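Dihydrodipicolinate synthase family protein (Sinorhizobium meliloti, PDB 4DNH) is of unknown function but folds as a TIM barrel and is probably related to dihydrodipicolinate synthases. Local coordinates at residues L7-G20 / L352-K364. Residues are numbered along the deposited sequence; the frame is centred on the assembly and turned at random.
Sequences LPIEGRLARYDLTG and LVHLAELFRLADK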
# COMPACT_ATOMS: atom_id res chain seq x y z
N LEU A 7 10.26 -18.48 20.88
CA LEU A 7 9.26 -18.29 19.83
C LEU A 7 8.81 -19.62 19.24
O LEU A 7 9.59 -20.58 19.22
CB LEU A 7 9.80 -17.41 18.71
CG LEU A 7 10.19 -15.96 19.02
CD1 LEU A 7 10.76 -15.35 17.76
CD2 LEU A 7 9.02 -15.11 19.51
N PRO A 8 7.56 -19.67 18.76
CA PRO A 8 7.05 -20.92 18.19
C PRO A 8 7.55 -21.22 16.78
O PRO A 8 7.50 -20.35 15.90
CB PRO A 8 5.54 -20.75 18.21
CG PRO A 8 5.28 -19.30 18.35
CD PRO A 8 6.52 -18.64 18.88
N ILE A 9 8.07 -22.43 16.60
CA ILE A 9 8.37 -23.01 15.30
C ILE A 9 7.94 -24.46 15.40
O ILE A 9 8.23 -25.12 16.41
CB ILE A 9 9.88 -23.06 14.95
CG1 ILE A 9 10.69 -22.01 15.72
CG2 ILE A 9 10.09 -22.97 13.44
CD1 ILE A 9 12.20 -22.13 15.53
N GLU A 10 7.26 -24.96 14.37
CA GLU A 10 6.88 -26.38 14.26
C GLU A 10 6.20 -26.92 15.53
O GLU A 10 6.67 -27.90 16.12
CB GLU A 10 8.09 -27.26 13.88
CG GLU A 10 9.17 -26.59 13.03
CD GLU A 10 9.10 -26.95 11.56
OE1 GLU A 10 8.03 -26.76 10.94
OE2 GLU A 10 10.13 -27.40 11.01
N GLY A 11 5.13 -26.26 15.97
CA GLY A 11 4.38 -26.67 17.17
C GLY A 11 5.13 -26.53 18.50
O GLY A 11 4.50 -26.47 19.56
N ARG A 12 6.46 -26.49 18.43
CA ARG A 12 7.34 -26.34 19.59
C ARG A 12 7.83 -24.90 19.77
O ARG A 12 7.41 -23.99 19.06
CB ARG A 12 8.53 -27.31 19.50
CG ARG A 12 8.16 -28.79 19.46
CD ARG A 12 9.25 -29.61 18.79
NE ARG A 12 9.53 -29.13 17.44
CZ ARG A 12 10.68 -29.31 16.78
NH1 ARG A 12 11.69 -29.96 17.33
NH2 ARG A 12 10.81 -28.82 15.55
N LEU A 13 8.73 -24.71 20.73
CA LEU A 13 9.13 -23.38 21.16
C LEU A 13 10.65 -23.31 21.25
O LEU A 13 11.27 -24.12 21.95
CB LEU A 13 8.51 -23.12 22.53
CG LEU A 13 8.08 -21.73 22.97
CD1 LEU A 13 6.87 -21.27 22.18
CD2 LEU A 13 7.78 -21.80 24.46
N ALA A 14 11.24 -22.34 20.56
CA ALA A 14 12.70 -22.27 20.41
C ALA A 14 13.30 -20.88 20.65
O ALA A 14 12.72 -19.85 20.30
CB ALA A 14 13.11 -22.79 19.05
N ARG A 15 14.50 -20.89 21.23
CA ARG A 15 15.25 -19.68 21.51
C ARG A 15 15.52 -18.92 20.23
O ARG A 15 15.98 -19.49 19.23
CB ARG A 15 16.57 -20.02 22.20
CG ARG A 15 16.94 -19.07 23.33
CD ARG A 15 18.43 -18.74 23.35
NE ARG A 15 19.27 -19.89 23.01
CZ ARG A 15 20.53 -19.80 22.59
NH1 ARG A 15 21.12 -18.61 22.46
NH2 ARG A 15 21.22 -20.90 22.30
N TYR A 16 15.20 -17.64 20.26
CA TYR A 16 15.63 -16.74 19.22
C TYR A 16 16.35 -15.58 19.84
O TYR A 16 15.80 -14.88 20.68
CB TYR A 16 14.45 -16.23 18.40
CG TYR A 16 14.90 -15.37 17.25
CD1 TYR A 16 15.49 -15.94 16.11
CD2 TYR A 16 14.78 -13.96 17.30
CE1 TYR A 16 15.93 -15.15 15.06
CE2 TYR A 16 15.21 -13.16 16.25
CZ TYR A 16 15.79 -13.77 15.13
OH TYR A 16 16.22 -13.02 14.06
N ASP A 17 17.60 -15.40 19.44
CA ASP A 17 18.41 -14.26 19.84
C ASP A 17 18.31 -13.20 18.77
O ASP A 17 18.49 -13.50 17.58
CB ASP A 17 19.89 -14.67 19.98
CG ASP A 17 20.09 -15.86 20.90
OD1 ASP A 17 19.53 -15.86 22.01
OD2 ASP A 17 20.83 -16.79 20.50
N LEU A 18 18.02 -11.96 19.16
CA LEU A 18 17.93 -10.88 18.16
C LEU A 18 19.34 -10.46 17.73
O LEU A 18 20.19 -10.23 18.58
CB LEU A 18 17.18 -9.66 18.69
CG LEU A 18 15.95 -9.70 19.60
CD1 LEU A 18 15.19 -8.39 19.40
CD2 LEU A 18 15.04 -10.89 19.37
N THR A 19 19.56 -10.38 16.42
CA THR A 19 20.89 -10.04 15.87
C THR A 19 20.90 -8.82 14.93
O THR A 19 21.95 -8.45 14.41
CB THR A 19 21.53 -11.22 15.11
OG1 THR A 19 20.71 -11.58 13.99
CG2 THR A 19 21.76 -12.43 16.00
N GLY A 20 19.76 -8.20 14.71
CA GLY A 20 19.70 -7.06 13.81
C GLY A 20 20.22 -5.77 14.41
O GLY A 20 20.17 -5.57 15.63
N LEU A 352 -0.14 -17.28 14.86
CA LEU A 352 0.89 -16.82 15.76
C LEU A 352 2.26 -17.13 15.18
O LEU A 352 3.18 -16.30 15.25
CB LEU A 352 0.72 -17.50 17.12
CG LEU A 352 1.75 -17.14 18.18
CD1 LEU A 352 1.63 -15.67 18.58
CD2 LEU A 352 1.63 -18.06 19.40
N VAL A 353 2.38 -18.32 14.58
CA VAL A 353 3.59 -18.81 13.96
C VAL A 353 4.05 -17.81 12.91
O VAL A 353 5.24 -17.54 12.77
CB VAL A 353 3.36 -20.21 13.32
CG1 VAL A 353 4.45 -20.56 12.31
CG2 VAL A 353 3.30 -21.29 14.39
N HIS A 354 3.10 -17.25 12.17
CA HIS A 354 3.39 -16.27 11.15
C HIS A 354 3.86 -14.97 11.76
O HIS A 354 4.77 -14.33 11.22
CB HIS A 354 2.17 -16.06 10.28
CG HIS A 354 2.33 -14.97 9.28
ND1 HIS A 354 2.28 -13.66 9.62
CD2 HIS A 354 2.54 -15.01 7.91
CE1 HIS A 354 2.44 -12.91 8.52
NE2 HIS A 354 2.59 -13.74 7.46
N LEU A 355 3.26 -14.58 12.88
CA LEU A 355 3.63 -13.34 13.57
C LEU A 355 5.03 -13.44 14.20
O LEU A 355 5.81 -12.49 14.12
CB LEU A 355 2.56 -12.95 14.62
CG LEU A 355 1.15 -12.71 14.06
CD1 LEU A 355 0.11 -12.50 15.15
CD2 LEU A 355 1.11 -11.53 13.09
N ALA A 356 5.34 -14.59 14.78
CA ALA A 356 6.69 -14.87 15.29
C ALA A 356 7.72 -14.87 14.16
O ALA A 356 8.80 -14.30 14.33
CB ALA A 356 6.73 -16.20 16.03
N GLU A 357 7.40 -15.48 13.02
CA GLU A 357 8.35 -15.46 11.90
C GLU A 357 8.57 -14.03 11.40
O GLU A 357 9.71 -13.60 11.19
CB GLU A 357 7.94 -16.41 10.77
CG GLU A 357 8.85 -16.37 9.53
CD GLU A 357 10.25 -16.98 9.75
OE1 GLU A 357 10.60 -17.32 10.91
OE2 GLU A 357 11.01 -17.12 8.74
N LEU A 358 7.47 -13.30 11.25
CA LEU A 358 7.49 -11.86 11.00
C LEU A 358 8.46 -11.11 11.94
O LEU A 358 9.27 -10.32 11.49
CB LEU A 358 6.07 -11.28 11.11
CG LEU A 358 5.80 -9.89 10.53
CD1 LEU A 358 4.34 -9.71 10.15
CD2 LEU A 358 6.21 -8.80 11.52
N PHE A 359 8.37 -11.37 13.23
CA PHE A 359 9.31 -10.80 14.21
C PHE A 359 10.79 -11.13 13.90
O PHE A 359 11.62 -10.22 13.91
CB PHE A 359 8.87 -11.21 15.63
CG PHE A 359 9.81 -10.79 16.73
CD1 PHE A 359 10.91 -11.58 17.07
CD2 PHE A 359 9.55 -9.64 17.48
CE1 PHE A 359 11.76 -11.20 18.11
CE2 PHE A 359 10.39 -9.26 18.53
CZ PHE A 359 11.50 -10.04 18.85
N ARG A 360 11.12 -12.39 13.60
CA ARG A 360 12.53 -12.75 13.26
C ARG A 360 13.02 -12.06 12.01
O ARG A 360 14.13 -11.53 11.98
CB ARG A 360 12.70 -14.24 13.02
CG ARG A 360 12.22 -15.18 14.11
CD ARG A 360 12.50 -16.60 13.67
NE ARG A 360 11.99 -17.55 14.63
CZ ARG A 360 10.75 -18.03 14.64
NH1 ARG A 360 9.87 -17.66 13.71
NH2 ARG A 360 10.39 -18.89 15.58
N LEU A 361 12.22 -12.10 10.95
CA LEU A 361 12.60 -11.45 9.70
C LEU A 361 12.67 -9.92 9.87
O LEU A 361 13.56 -9.28 9.31
CB LEU A 361 11.67 -11.85 8.56
CG LEU A 361 11.63 -13.35 8.19
CD1 LEU A 361 10.44 -13.65 7.30
CD2 LEU A 361 12.92 -13.83 7.52
N ALA A 362 11.78 -9.35 10.68
CA ALA A 362 11.87 -7.91 11.03
C ALA A 362 13.16 -7.58 11.78
O ALA A 362 13.81 -6.58 11.49
CB ALA A 362 10.66 -7.45 11.82
N ASP A 363 13.53 -8.44 12.73
CA ASP A 363 14.79 -8.29 13.47
C ASP A 363 16.00 -8.27 12.52
O ASP A 363 16.83 -7.38 12.60
CB ASP A 363 14.97 -9.41 14.50
CG ASP A 363 16.42 -9.56 14.96
OD1 ASP A 363 17.09 -8.55 15.27
OD2 ASP A 363 16.90 -10.71 15.01
N LYS A 364 16.06 -9.25 11.63
CA LYS A 364 17.21 -9.40 10.75
C LYS A 364 17.23 -8.41 9.60
O LYS A 364 18.18 -8.38 8.83
CB LYS A 364 17.30 -10.85 10.26
CG LYS A 364 17.73 -11.81 11.36
CD LYS A 364 17.78 -13.26 10.89
CE LYS A 364 16.40 -13.85 10.65
NZ LYS A 364 16.49 -15.14 9.92
O HOH W 1 7.37 -18.72 13.55
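Tyr16 and Arg360 pack against each other where an N-terminal beta hairpin covers helix 352-364. The hairpin's strands, 4-9 and 12-17, form a small antiparallel sheet apart from the parallel TIM barrel. A type I' turn from Ile9 to Arg12 joins them.

The tight part centres on Arg360. Arg360 CG sits over the centre of the Tyr16 ring, 3.8 Å from the centroid, in a CH-pi contact. The side chain then runs extended from CG to NE and carries the guanidinium to strand 4-9. There Arg360 NH2 donates to Pro8 O at 3.3 Å. The bond is nearly straight at the hydrogen (170°), but the donor stands above the carbonyl plane. Leu7 CD1 covers one guanidinium face, toward its rim. NH1 forms a salt bridge with Glu357 OE1 and donates to a water that bridges Pro8 O and Val353 O. A leucine in place of Arg360 would probably leave Glu357 without this charged mate and Pro8 O without its side-chain donor.

Beside this, Leu18 CD2 meets the edge of the Phe359 ring, 3.5 Å from Phe359 CE1. Helix 371-384 also touches Leu7, Leu18 and Phe359.

The turn end is the loose, solvent side. Exposed Glu10, Gly11 and Arg12 are poorly ordered and make no contact with the helix.

At the other end, Asp363 ties down the segment after the hairpin. Asp363 OD1 accepts from Gly20 N at 2.8 Å. Asp363 OD2 takes two donors: Thr19 N on the syn lone pair at 3.0 Å and Tyr16 OH on the anti lone pair at 2.6 Å.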